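Local coordinates for protein putative TRAP PERIPLASMIC SOLUTE BINDING PROTEIN (Haemophilus influenzae, PDB 4PBQ) that binds L-gulonate in the crystal and probably serves as the periplasmic solute-binding subunit of a TRAP transporter, capturing sugar-acid substrates for uptake, at residues K116-L119 with E120-I123; V319-K322 with I323-K327; W266-A269 with I270-L274; A124-I127 with G128-E132. All coordinates share one frame; numbering follows the deposited sequence.

Contact 1. Residues K116-L119 with E120-I123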
ATOM      1  N   LYS A 116     -12.203   2.525  -1.752  1.00 10.18           N
ATOM      2  CA  LYS A 116     -12.135   2.989  -3.127  1.00  8.23           C
ATOM      3  C   LYS A 116     -12.942   4.288  -3.235  1.00  9.54           C
ATOM      4  O   LYS A 116     -12.521   5.248  -3.862  1.00 12.14           O
ATOM      5  CB  LYS A 116     -12.693   1.919  -4.075  1.00 10.66           C
ATOM      6  CG  LYS A 116     -12.688   2.296  -5.553  1.00 11.42           C
ATOM      7  CD  LYS A 116     -13.231   1.130  -6.387  1.00 16.73           C
ATOM      8  CE  LYS A 116     -13.199   1.422  -7.879  1.00 15.05           C
ATOM      9  NZ  LYS A 116     -14.268   2.365  -8.290  1.00 18.85           N
ATOM     10  N   LYS A 117     -14.113   4.303  -2.605  1.00 10.87           N
ATOM     11  CA  LYS A 117     -14.998   5.454  -2.665  1.00 12.96           C
ATOM     12  C   LYS A 117     -14.332   6.691  -2.094  1.00 11.62           C
ATOM     13  O   LYS A 117     -14.390   7.771  -2.699  1.00 14.17           O
ATOM     14  CB  LYS A 117     -16.302   5.153  -1.926  1.00 12.05           C
ATOM     15  CG  LYS A 117     -17.361   6.220  -2.042  1.00 14.37           C
ATOM     16  CD  LYS A 117     -18.595   5.841  -1.214  1.00 17.63           C
ATOM     17  CE  LYS A 117     -19.733   6.839  -1.435  1.00 22.28           C
ATOM     18  NZ  LYS A 117     -20.912   6.427  -0.642  1.00 25.52           N
ATOM     19  N   VAL A 118     -13.699   6.547  -0.935  1.00  9.91           N
ATOM     20  CA  VAL A 118     -13.024   7.684  -0.333  1.00  9.89           C
ATOM     21  C   VAL A 118     -11.807   8.119  -1.169  1.00  9.32           C
ATOM     22  O   VAL A 118     -11.541   9.306  -1.307  1.00 11.76           O
ATOM     23  CB  VAL A 118     -12.561   7.383   1.092  1.00  9.61           C
ATOM     24  CG1 VAL A 118     -11.670   8.489   1.591  1.00 12.63           C
ATOM     25  CG2 VAL A 118     -13.772   7.199   2.009  1.00 12.88           C
ATOM     26  N   LEU A 119     -11.071   7.160  -1.708  1.00  9.40           N
ATOM     27  CA  LEU A 119      -9.868   7.500  -2.494  1.00  8.10           C
ATOM     28  C   LEU A 119     -10.223   8.106  -3.850  1.00 13.97           C
ATOM     29  O   LEU A 119      -9.359   8.659  -4.558  1.00 12.01           O
ATOM     30  CB  LEU A 119      -8.989   6.268  -2.690  1.00  7.30           C
ATOM     31  CG  LEU A 119      -8.336   5.811  -1.384  1.00  8.28           C
ATOM     32  CD1 LEU A 119      -7.717   4.447  -1.505  1.00 10.08           C
ATOM     33  CD2 LEU A 119      -7.298   6.808  -0.882  1.00  8.02           C
ATOM     34  N   GLU A 120     -11.492   7.995  -4.207  1.00 14.03           N
ATOM     35  CA  GLU A 120     -12.005   8.658  -5.402  1.00 16.98           C
ATOM     36  C   GLU A 120     -12.679  10.010  -5.087  1.00 22.27           C
ATOM     37  O   GLU A 120     -13.235  10.655  -5.980  1.00 24.83           O
ATOM     38  CB  GLU A 120     -12.906   7.681  -6.195  1.00 17.87           C
ATOM     39  CG  GLU A 120     -12.048   6.588  -6.844  1.00 21.59           C
ATOM     40  CD  GLU A 120     -12.802   5.464  -7.538  1.00 28.63           C
ATOM     41  OE1 GLU A 120     -14.039   5.392  -7.428  1.00 29.87           O
ATOM     42  OE2 GLU A 120     -12.118   4.631  -8.182  1.00 26.67           O
ATOM     43  N   SER A 121     -12.590  10.468  -3.837  1.00 18.52           N
ATOM     44  CA  SER A 121     -13.308  11.682  -3.428  1.00 19.30           C
ATOM     45  C   SER A 121     -12.431  12.925  -3.552  1.00 19.24           C
ATOM     46  O   SER A 121     -11.234  12.828  -3.754  1.00 15.61           O
ATOM     47  CB  SER A 121     -13.805  11.547  -1.985  1.00 17.81           C
ATOM     48  OG  SER A 121     -12.751  11.725  -1.063  1.00 19.73           O
ATOM     49  N   PRO A 122     -13.032  14.114  -3.442  1.00 18.96           N
ATOM     50  CA  PRO A 122     -12.246  15.338  -3.591  1.00 18.00           C
ATOM     51  C   PRO A 122     -11.112  15.478  -2.590  1.00 13.58           C
ATOM     52  O   PRO A 122     -10.027  15.940  -2.968  1.00 16.81           O
ATOM     53  CB  PRO A 122     -13.295  16.447  -3.376  1.00 23.78           C
ATOM     54  CG  PRO A 122     -14.558  15.853  -3.867  1.00 22.00           C
ATOM     55  CD  PRO A 122     -14.481  14.384  -3.492  1.00 24.77           C
ATOM     56  N   ILE A 123     -11.327  15.082  -1.341  1.00 17.61           N
ATOM     57  CA  ILE A 123     -10.283  15.237  -0.331  1.00 16.59           C
ATOM     58  C   ILE A 123      -9.036  14.397  -0.702  1.00 13.01           C
ATOM     59  O   ILE A 123      -7.913  14.851  -0.540  1.00 15.32           O
ATOM     60  CB  ILE A 123     -10.787  14.926   1.113  1.00 16.93           C
ATOM     61  CG1 ILE A 123      -9.662  15.111   2.133  1.00 23.37           C
ATOM     62  CG2 ILE A 123     -11.331  13.509   1.214  1.00 19.82           C
ATOM     63  CD1 ILE A 123      -9.036  16.501   2.137  1.00 24.39           C
TER
HETATM   64  O   HOH W   1      -9.932  11.247  -5.538  1.00 32.77           O

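Contact 2. Residues V319-K322 with I323-K327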
ATOM      1  N   VAL A 319      -9.528  16.662   8.206  1.00 19.51           N
ATOM      2  CA  VAL A 319      -9.328  15.662   7.161  1.00 17.99           C
ATOM      3  C   VAL A 319     -10.157  14.425   7.453  1.00 18.51           C
ATOM      4  O   VAL A 319     -10.854  13.913   6.572  1.00 16.98           O
ATOM      5  CB  VAL A 319      -7.831  15.318   6.958  1.00 17.89           C
ATOM      6  CG1 VAL A 319      -7.662  14.107   6.032  1.00 17.31           C
ATOM      7  CG2 VAL A 319      -7.099  16.515   6.380  1.00 20.78           C
ATOM      8  N   VAL A 320     -10.125  13.970   8.699  1.00 18.24           N
ATOM      9  CA  VAL A 320     -10.893  12.795   9.073  1.00 19.33           C
ATOM     10  C   VAL A 320     -12.400  13.064   8.891  1.00 22.08           C
ATOM     11  O   VAL A 320     -13.157  12.189   8.461  1.00 20.26           O
ATOM     12  CB  VAL A 320     -10.542  12.347  10.514  1.00 24.57           C
ATOM     13  CG1 VAL A 320     -11.567  11.360  11.040  1.00 25.81           C
ATOM     14  CG2 VAL A 320      -9.142  11.754  10.539  1.00 19.76           C
ATOM     15  N   GLN A 321     -12.833  14.279   9.213  1.00 20.44           N
ATOM     16  CA  GLN A 321     -14.218  14.669   8.981  1.00 21.29           C
ATOM     17  C   GLN A 321     -14.582  14.561   7.497  1.00 21.78           C
ATOM     18  O   GLN A 321     -15.633  14.035   7.147  1.00 21.04           O
ATOM     19  CB  GLN A 321     -14.470  16.095   9.469  1.00 27.64           C
ATOM     20  CG  GLN A 321     -15.801  16.666   8.982  1.00 35.08           C
ATOM     21  CD  GLN A 321     -16.159  17.987   9.642  1.00 45.86           C
ATOM     22  OE1 GLN A 321     -15.464  18.464  10.551  1.00 49.49           O
ATOM     23  NE2 GLN A 321     -17.251  18.587   9.188  1.00 48.26           N
ATOM     24  N   LYS A 322     -13.714  15.048   6.623  1.00 19.80           N
ATOM     25  CA  LYS A 322     -14.011  15.005   5.195  1.00 27.93           C
ATOM     26  C   LYS A 322     -13.989  13.576   4.668  1.00 21.54           C
ATOM     27  O   LYS A 322     -14.747  13.225   3.762  1.00 17.65           O
ATOM     28  CB  LYS A 322     -13.028  15.875   4.414  1.00 21.42           C
ATOM     29  CG  LYS A 322     -13.168  17.372   4.717  1.00 24.05           C
ATOM     30  CD  LYS A 322     -12.455  18.214   3.675  1.00 30.62           C
ATOM     31  CE  LYS A 322     -12.221  19.634   4.160  1.00 40.32           C
ATOM     32  NZ  LYS A 322     -13.345  20.144   4.969  1.00 44.34           N
ATOM     33  N   ILE A 323     -13.100  12.761   5.220  1.00 17.19           N
ATOM     34  CA  ILE A 323     -13.021  11.354   4.840  1.00 15.51           C
ATOM     35  C   ILE A 323     -14.328  10.648   5.224  1.00 16.32           C
ATOM     36  O   ILE A 323     -14.925   9.920   4.424  1.00 16.07           O
ATOM     37  CB  ILE A 323     -11.807  10.687   5.508  1.00 14.66           C
ATOM     38  CG1 ILE A 323     -10.522  11.122   4.782  1.00 14.68           C
ATOM     39  CG2 ILE A 323     -11.953   9.173   5.487  1.00 14.35           C
ATOM     40  CD1 ILE A 323      -9.232  10.705   5.469  1.00 16.25           C
ATOM     41  N   ASN A 324     -14.794  10.896   6.438  1.00 16.84           N
ATOM     42  CA  ASN A 324     -16.059  10.328   6.882  1.00 22.18           C
ATOM     43  C   ASN A 324     -17.244  10.825   6.045  1.00 21.26           C
ATOM     44  O   ASN A 324     -18.131  10.050   5.711  1.00 19.98           O
ATOM     45  CB  ASN A 324     -16.272  10.590   8.377  1.00 19.04           C
ATOM     46  CG  ASN A 324     -15.419   9.680   9.247  1.00 24.38           C
ATOM     47  OD1 ASN A 324     -15.058   8.581   8.832  1.00 25.27           O
ATOM     48  ND2 ASN A 324     -15.092  10.131  10.450  1.00 31.11           N
ATOM     49  N   GLU A 325     -17.241  12.101   5.677  1.00 19.09           N
ATOM     50  CA  GLU A 325     -18.298  12.648   4.827  1.00 22.28           C
ATOM     51  C   GLU A 325     -18.324  12.019   3.421  1.00 20.18           C
ATOM     52  O   GLU A 325     -19.376  11.958   2.789  1.00 20.49           O
ATOM     53  CB  GLU A 325     -18.158  14.166   4.751  1.00 25.99           C
ATOM     54  CG  GLU A 325     -18.441  14.822   6.101  1.00 31.25           C
ATOM     55  CD  GLU A 325     -18.088  16.304   6.165  1.00 34.55           C
ATOM     56  OE1 GLU A 325     -17.323  16.792   5.300  1.00 39.34           O
ATOM     57  OE2 GLU A 325     -18.584  16.979   7.097  1.00 41.15           O
ATOM     58  N   ALA A 326     -17.174  11.546   2.944  1.00 17.49           N
ATOM     59  CA  ALA A 326     -17.089  10.920   1.624  1.00 19.67           C
ATOM     60  C   ALA A 326     -17.534   9.457   1.617  1.00 17.98           C
ATOM     61  O   ALA A 326     -17.750   8.880   0.548  1.00 17.53           O
ATOM     62  CB  ALA A 326     -15.665  11.022   1.086  1.00 15.90           C
ATOM     63  N   LYS A 327     -17.664   8.851   2.790  1.00 18.06           N
ATOM     64  CA  LYS A 327     -18.109   7.463   2.875  1.00 20.24           C
ATOM     65  C   LYS A 327     -19.556   7.308   2.437  1.00 21.07           C
ATOM     66  O   LYS A 327     -20.369   8.253   2.524  1.00 24.34           O
ATOM     67  CB  LYS A 327     -17.944   6.923   4.298  1.00 17.83           C
ATOM     68  CG  LYS A 327     -16.492   6.795   4.731  1.00 15.39           C
ATOM     69  CD  LYS A 327     -16.372   6.382   6.183  1.00 18.23           C
ATOM     70  CE  LYS A 327     -14.885   6.235   6.601  1.00 17.26           C
ATOM     71  NZ  LYS A 327     -14.721   5.837   8.001  1.00 19.70           N
ATOM     72  OXT LYS A 327     -19.948   6.202   2.031  1.00 19.99           O
TER

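Contact 3. Residues W266-A269 with I270-L274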
ATOM      1  N   TRP A 266      -8.631  -1.981  -9.427  1.00  7.57           N
ATOM      2  CA  TRP A 266      -9.538  -2.215  -8.291  1.00  7.84           C
ATOM      3  C   TRP A 266     -10.347  -3.485  -8.517  1.00  8.52           C
ATOM      4  O   TRP A 266     -10.404  -4.336  -7.656  1.00 10.74           O
ATOM      5  CB  TRP A 266     -10.468  -1.028  -8.040  1.00 10.03           C
ATOM      6  CG  TRP A 266      -9.815   0.028  -7.205  1.00  8.46           C
ATOM      7  CD1 TRP A 266      -9.135   1.128  -7.658  1.00 10.29           C
ATOM      8  CD2 TRP A 266      -9.742   0.082  -5.755  1.00  9.68           C
ATOM      9  NE1 TRP A 266      -8.629   1.853  -6.588  1.00 11.41           N
ATOM     10  CE2 TRP A 266      -9.012   1.248  -5.418  1.00  8.67           C
ATOM     11  CE3 TRP A 266     -10.241  -0.731  -4.717  1.00 14.11           C
ATOM     12  CZ2 TRP A 266      -8.742   1.605  -4.095  1.00 10.52           C
ATOM     13  CZ3 TRP A 266      -9.977  -0.368  -3.407  1.00 10.80           C
ATOM     14  CH2 TRP A 266      -9.244   0.798  -3.112  1.00 10.14           C
ATOM     15  N   GLU A 267     -10.966  -3.596  -9.690  1.00  9.19           N
ATOM     16  CA  GLU A 267     -11.754  -4.770 -10.037  1.00 10.98           C
ATOM     17  C   GLU A 267     -10.939  -6.061  -9.943  1.00  9.92           C
ATOM     18  O   GLU A 267     -11.377  -7.052  -9.326  1.00 10.38           O
ATOM     19  CB  GLU A 267     -12.325  -4.586 -11.452  1.00 11.92           C
ATOM     20  CG  GLU A 267     -13.138  -5.751 -11.979  1.00 16.83           C
ATOM     21  CD  GLU A 267     -13.780  -5.455 -13.328  1.00 29.97           C
ATOM     22  OE1 GLU A 267     -13.054  -5.145 -14.297  1.00 29.90           O
ATOM     23  OE2 GLU A 267     -15.021  -5.528 -13.408  1.00 38.43           O
ATOM     24  N   LEU A 268      -9.766  -6.069 -10.564  1.00  9.68           N
ATOM     25  CA  LEU A 268      -8.917  -7.245 -10.571  1.00  9.36           C
ATOM     26  C   LEU A 268      -8.377  -7.570  -9.170  1.00  8.44           C
ATOM     27  O   LEU A 268      -8.278  -8.739  -8.774  1.00 11.27           O
ATOM     28  CB  LEU A 268      -7.757  -7.036 -11.554  1.00  9.16           C
ATOM     29  CG  LEU A 268      -6.861  -8.265 -11.710  1.00  9.87           C
ATOM     30  CD1 LEU A 268      -7.650  -9.471 -12.197  1.00 12.74           C
ATOM     31  CD2 LEU A 268      -5.706  -7.990 -12.677  1.00 11.26           C
ATOM     32  N   ALA A 269      -8.049  -6.535  -8.419  1.00  7.83           N
ATOM     33  CA  ALA A 269      -7.513  -6.729  -7.088  1.00  7.42           C
ATOM     34  C   ALA A 269      -8.565  -7.331  -6.152  1.00 10.68           C
ATOM     35  O   ALA A 269      -8.264  -8.247  -5.395  1.00  9.75           O
ATOM     36  CB  ALA A 269      -6.962  -5.398  -6.532  1.00 10.31           C
ATOM     37  N   ILE A 270      -9.793  -6.822  -6.203  1.00 10.67           N
ATOM     38  CA  ILE A 270     -10.851  -7.380  -5.383  1.00  9.46           C
ATOM     39  C   ILE A 270     -11.105  -8.854  -5.738  1.00 12.13           C
ATOM     40  O   ILE A 270     -11.185  -9.710  -4.844  1.00 14.13           O
ATOM     41  CB  ILE A 270     -12.124  -6.521  -5.477  1.00 10.20           C
ATOM     42  CG1 ILE A 270     -11.847  -5.172  -4.808  1.00 10.48           C
ATOM     43  CG2 ILE A 270     -13.322  -7.222  -4.829  1.00 15.49           C
ATOM     44  CD1 ILE A 270     -12.833  -4.088  -5.180  1.00 12.51           C
ATOM     45  N   LYS A 271     -11.197  -9.148  -7.033  1.00  9.72           N
ATOM     46  CA  LYS A 271     -11.417 -10.503  -7.521  1.00 10.58           C
ATOM     47  C   LYS A 271     -10.287 -11.443  -7.117  1.00 14.50           C
ATOM     48  O   LYS A 271     -10.537 -12.574  -6.652  1.00 13.82           O
ATOM     49  CB  LYS A 271     -11.587 -10.471  -9.047  1.00 16.09           C
ATOM     50  CG  LYS A 271     -11.781 -11.836  -9.719  1.00 16.52           C
ATOM     51  CD  LYS A 271     -11.778 -11.684 -11.237  1.00 16.75           C
ATOM     52  CE  LYS A 271     -11.718 -13.029 -11.932  1.00 28.41           C
ATOM     53  NZ  LYS A 271     -12.951 -13.808 -11.654  1.00 32.13           N
ATOM     54  N   THR A 272      -9.056 -10.972  -7.297  1.00 15.01           N
ATOM     55  CA  THR A 272      -7.871 -11.786  -7.079  1.00 12.68           C
ATOM     56  C   THR A 272      -7.663 -12.041  -5.591  1.00 16.08           C
ATOM     57  O   THR A 272      -7.271 -13.128  -5.196  1.00 12.23           O
ATOM     58  CB  THR A 272      -6.600 -11.155  -7.719  1.00 11.00           C
ATOM     59  OG1 THR A 272      -6.796 -11.021  -9.138  1.00 11.71           O
ATOM     60  CG2 THR A 272      -5.403 -12.026  -7.515  1.00 14.44           C
ATOM     61  N   GLU A 273      -7.968 -11.055  -4.759  1.00 10.51           N
ATOM     62  CA  GLU A 273      -7.777 -11.226  -3.319  1.00 11.13           C
ATOM     63  C   GLU A 273      -8.653 -12.362  -2.781  1.00 10.61           C
ATOM     64  O   GLU A 273      -8.220 -13.130  -1.923  1.00 10.01           O
ATOM     65  CB  GLU A 273      -8.093  -9.924  -2.616  1.00 13.03           C
ATOM     66  CG  GLU A 273      -8.041 -10.011  -1.117  1.00 13.30           C
ATOM     67  CD  GLU A 273      -8.280  -8.662  -0.502  1.00 20.01           C
ATOM     68  OE1 GLU A 273      -9.448  -8.198  -0.568  1.00 15.85           O
ATOM     69  OE2 GLU A 273      -7.278  -8.056  -0.017  1.00 16.17           O
ATOM     70  N   LEU A 274      -9.885 -12.462  -3.284  1.00 10.70           N
ATOM     71  CA  LEU A 274     -10.775 -13.569  -2.912  1.00 15.19           C
ATOM     72  C   LEU A 274     -10.174 -14.910  -3.333  1.00 11.22           C
ATOM     73  O   LEU A 274     -10.220 -15.873  -2.562  1.00 13.13           O
ATOM     74  CB  LEU A 274     -12.174 -13.408  -3.526  1.00 14.16           C
ATOM     75  CG  LEU A 274     -13.015 -12.224  -3.061  1.00 18.44           C
ATOM     76  CD1 LEU A 274     -14.322 -12.117  -3.853  1.00 29.23           C
ATOM     77  CD2 LEU A 274     -13.323 -12.329  -1.566  1.00 21.28           C
TER

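Contact 4. Residues A124-I127 with G128-E132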
ATOM      1  N   ALA A 124      -9.237  13.196  -1.236  1.00 11.79           N
ATOM      2  CA  ALA A 124      -8.113  12.358  -1.678  1.00 12.24           C
ATOM      3  C   ALA A 124      -7.387  13.005  -2.864  1.00 11.42           C
ATOM      4  O   ALA A 124      -6.172  12.943  -2.978  1.00 11.08           O
ATOM      5  CB  ALA A 124      -8.629  10.975  -2.052  1.00 12.97           C
ATOM      6  N   ASN A 125      -8.152  13.620  -3.758  0.59 13.21           N
ATOM      7  CA  ASN A 125      -7.559  14.333  -4.896  0.59 12.75           C
ATOM      8  C   ASN A 125      -6.704  15.498  -4.405  0.59 14.46           C
ATOM      9  O   ASN A 125      -5.577  15.712  -4.851  0.59 12.11           O
ATOM     10  CB  ASN A 125      -8.650  14.838  -5.841  0.59 16.21           C
ATOM     11  CG  ASN A 125      -8.089  15.581  -7.041  0.59 16.35           C
ATOM     12  OD1 ASN A 125      -7.808  14.986  -8.080  0.59 31.62           O
ATOM     13  ND2 ASN A 125      -7.923  16.884  -6.898  0.59 20.34           N
ATOM     14  N   LYS A 126      -7.250  16.244  -3.457  1.00 16.67           N
ATOM     15  CA  LYS A 126      -6.578  17.432  -2.950  1.00 16.75           C
ATOM     16  C   LYS A 126      -5.281  17.081  -2.227  1.00 15.55           C
ATOM     17  O   LYS A 126      -4.269  17.749  -2.404  1.00 13.41           O
ATOM     18  CB  LYS A 126      -7.522  18.223  -2.039  1.00 20.32           C
ATOM     19  CG  LYS A 126      -6.892  19.447  -1.405  1.00 28.34           C
ATOM     20  CD  LYS A 126      -7.928  20.230  -0.596  1.00 33.47           C
ATOM     21  CE  LYS A 126      -7.268  21.287   0.286  1.00 41.36           C
ATOM     22  NZ  LYS A 126      -6.580  20.666   1.456  1.00 47.91           N
ATOM     23  N   ILE A 127      -5.302  16.019  -1.428  1.00 15.92           N
ATOM     24  CA  ILE A 127      -4.101  15.579  -0.747  1.00 11.00           C
ATOM     25  C   ILE A 127      -3.107  15.056  -1.779  1.00 12.11           C
ATOM     26  O   ILE A 127      -1.917  15.335  -1.696  1.00 12.45           O
ATOM     27  CB  ILE A 127      -4.417  14.518   0.330  1.00 10.88           C
ATOM     28  CG1 ILE A 127      -5.188  15.193   1.477  1.00 19.44           C
ATOM     29  CG2 ILE A 127      -3.140  13.885   0.837  1.00 14.73           C
ATOM     30  CD1 ILE A 127      -5.532  14.265   2.635  1.00 20.92           C
ATOM     31  N   GLY A 128      -3.608  14.341  -2.787  1.00 11.77           N
ATOM     32  CA  GLY A 128      -2.738  13.854  -3.853  1.00 12.90           C
ATOM     33  C   GLY A 128      -1.978  14.968  -4.566  1.00 14.08           C
ATOM     34  O   GLY A 128      -0.789  14.824  -4.903  1.00 11.05           O
ATOM     35  N   GLN A 129      -2.672  16.084  -4.818  1.00 13.69           N
ATOM     36  CA  GLN A 129      -2.089  17.264  -5.464  1.00 13.42           C
ATOM     37  C   GLN A 129      -0.926  17.849  -4.679  1.00 13.19           C
ATOM     38  O   GLN A 129      -0.012  18.436  -5.251  1.00 14.95           O
ATOM     39  CB  GLN A 129      -3.161  18.334  -5.663  1.00 18.30           C
ATOM     40  CG  GLN A 129      -4.110  18.042  -6.818  1.00 31.72           C
ATOM     41  CD  GLN A 129      -5.285  19.013  -6.889  1.00 41.15           C
ATOM     42  OE1 GLN A 129      -6.238  18.783  -7.633  1.00 46.18           O
ATOM     43  NE2 GLN A 129      -5.223  20.099  -6.118  1.00 48.77           N
ATOM     44  N   LYS A 130      -0.958  17.685  -3.360  1.00 14.61           N
ATOM     45  CA  LYS A 130       0.113  18.201  -2.516  1.00 12.57           C
ATOM     46  C   LYS A 130       1.436  17.472  -2.718  1.00 13.65           C
ATOM     47  O   LYS A 130       2.476  17.969  -2.287  1.00 13.49           O
ATOM     48  CB  LYS A 130      -0.257  18.089  -1.039  1.00 14.00           C
ATOM     49  CG  LYS A 130      -1.403  18.983  -0.594  1.00 33.86           C
ATOM     50  CD  LYS A 130      -1.740  18.741   0.883  1.00 37.57           C
ATOM     51  CE  LYS A 130      -2.512  19.911   1.493  1.00 44.16           C
ATOM     52  NZ  LYS A 130      -3.542  20.450   0.566  1.00 49.07           N
HETATM   53  N   MSE A 131       1.412  16.302  -3.346  1.00 14.13           N
HETATM   54  CA  MSE A 131       2.660  15.589  -3.617  1.00 11.35           C
HETATM   55  C   MSE A 131       3.530  16.362  -4.606  1.00 12.48           C
HETATM   56  O   MSE A 131       4.738  16.176  -4.650  1.00 12.67           O
HETATM   57  CB  MSE A 131       2.364  14.180  -4.127  1.00 11.30           C
HETATM   58  CG  MSE A 131       1.646  13.323  -3.122  1.00 13.80           C
HETATM   59 SE   MSE A 131       1.379  11.499  -3.824  1.00 17.86          SE
HETATM   60  CE  MSE A 131       3.118  10.903  -3.740  1.00 17.74           C
ATOM     61  N   GLU A 132       2.927  17.251  -5.392  1.00 11.20           N
ATOM     62  CA  GLU A 132       3.691  18.035  -6.360  1.00 12.70           C
ATOM     63  C   GLU A 132       4.740  18.943  -5.702  1.00 15.73           C
ATOM     64  O   GLU A 132       5.787  19.218  -6.285  1.00 13.96           O
ATOM     65  CB  GLU A 132       2.751  18.825  -7.281  1.00 15.23           C
ATOM     66  CG  GLU A 132       1.934  17.859  -8.131  1.00 17.84           C
ATOM     67  CD  GLU A 132       0.811  18.514  -8.912  1.00 29.82           C
ATOM     68  OE1 GLU A 132       1.031  19.617  -9.445  1.00 32.12           O
ATOM     69  OE2 GLU A 132      -0.283  17.900  -8.991  1.00 34.67           O
TER
HETATM   70  O   HOH W   2      -4.020  20.377  -2.829  1.00 24.69           O

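Contact 1. Residues K116-L119 with E120-I123
The contact between K116-L119 and E120-I123 is a local turn where helix 112-119 ends and helix 122-129 begins, with a salt bridge between K116 and E120 and, at the N-cap position of the next helix, S121. K116 has CG anti to its own nitrogen (chi1 179°) and stays extended until a bend at chi4 brings NZ to the carboxylate of E120. There K116 NZ straddles both oxygens on their syn sides, 3.2 Å from E120 OE1 and 3.1 Å from E120 OE2, a little out of the carboxylate plane. OE2 also accepts a hydrogen bond from Q262, which ties this flank to helix 248-281. At the turn itself, V118 O receives two donors from S121. S121 OG meets V118 O in the carbonyl plane on a lone pair at 2.7 Å, whereas S121 N sits well above that plane, 3.0 Å from V118 O. The backbone N of E120 makes weak bonds to K116 O and K117 O, and a water bridges L119 O to S121 O. The S121 hydroxyl and backbone N thus tie the start of one helix to the end of the last, and the two-pronged ion pair, backed by Q262, probably restrains the exposed carboxylate of E120.

Contact 2. Residues V319-K322 with I323-K327
The closing turns of the C-terminal helix 316-326 make up this contact, in which V319-K322 meets I323-K327 through i to i+4 pairs on several faces. I323, N324 and E325 donate their backbone N atoms to the O atoms of V319, V320 and Q321, and the series weakens at its end, where A326 N lies 3.1 Å from K322 O. On the outer face Q321 and E325 join side chains: NE2 of Q321 gives a nearly straight bond to OE2 of E325 (3.0 Å, 167°). The acceptor lies in the plane of the Q321 amide, but the amide nitrogen stands above the carboxylate plane, and the two flat groups are almost perpendicular (87°). Q321 reaches this position with CG anti to its nitrogen (chi1 167°) and an extended chain. On the buried face CG1 of V319 packs against CD1 of I323 at 3.8 Å, and I323 also rests on V118 and W103. V320 and N324 lie side by side, with CG1 of V320 3.8 Å from ND2 of N324. OD1 of N324 accepts from NZ of K327 at 2.9 Å; that ammonium also donates to L108 O, while the terminal carboxylate of K327 forms a salt bridge with K117. This is a typical amphipathic helix end, with an apolar stripe packed against helices 112-119 and 122-129 and a polar i to i+4 pair on the outer side.

Contact 3. Residues W266-A269 with I270-L274
T272 turns its hydroxyl back onto L268 O, one helical turn earlier in the long helix 248-281. With OG1 anti to the carbonyl carbon (chi1 -60°), the hydroxyl lies beside its own backbone N, and T272 OG1 reaches L268 O at 2.7 Å. The backbone N of T272 reaches L268 O at 2.8 Å from the opposite face of the carbonyl plane, and OG1 stands above that plane, 36° out of it. The L268 side chain crosses that of T272 at a slant, its CG anti to the nitrogen (chi1 -176°), and CD1 of L268 comes within 3.5 Å of OG1 of T272; both residues also touch P38 of helix 38-54. On another face, CG1 of I270 folds back over W266 O at 3.3 Å. CD1 of I270 meets the indole of W266 at the ring edge, near the ring plane, 4.3 Å from CE3. The indole NE1 is held elsewhere, by Y141 O. I270 N, K271 N and E273 N keep regular helical bonds to the carbonyls of W266, E267 and A269. Two donors from one residue therefore grip L268 O, which satisfies the threonine hydroxyl inside the helix, on a flank where L268 and T272 touch helix 38-54.

Contact 4. Residues A124-I127 with G128-E132
Backbone bonds come first in the contact of A124-I127 with G128-E132, along helix 122-129. G128 N bonds to A124 O and Q129 N to N125 O, each at 2.9 Å. The pattern then slackens: K130 N has only weak bonds, to K126 O at 3.4 Å and to I127 O at 3.0 Å, as the chain passes into the 3-10 turn of selenomethionine M131 and E132. Among side-chain amides, ND2 of N125 lies close to OE1 of Q129, but the bond is bent and weak, and because N125 was modelled in two conformers the pairing is doubtful. Like charges meet on the neighbouring flank, where NZ of K126 lies 3.2 Å from NZ of K130. Both lysine chains bend at chi4, and a water that donates to K126 O at 2.7 Å accepts a weak bond from NZ of K130. The apolar side is formed by I127, which packs on I99 and W103, and by M131, whose side chain leads away to strands 136-151 and 231-239. Two ammonium groups this close would be expected to repel, or to lower the proton affinity of one lysine.

Contacts 1, 2 and 4 gather around helices 112-119, 122-129 and 316-326, on one side of the protein; contact 3 lies within helix 248-281. Contact 1 is the hub: K117 NZ meets K327 OXT of contact 2 at 2.9 Å, K116 CB packs on CZ3 of W266 in contact 3 at 3.6 Å, and V118 O touches CB of A124 in contact 4. Contact 1 holds the start of helix 122-129 and contact 4 its later turns. All four are partly buried; by their centres, contact 2 lies farthest from the chain's centre (about 20 Å) and contact 3 nearest (about 14 Å). Contacts 1, 2 and 4 pair charged or amide side chains; contact 3 instead bonds a hydroxyl to a backbone carbonyl.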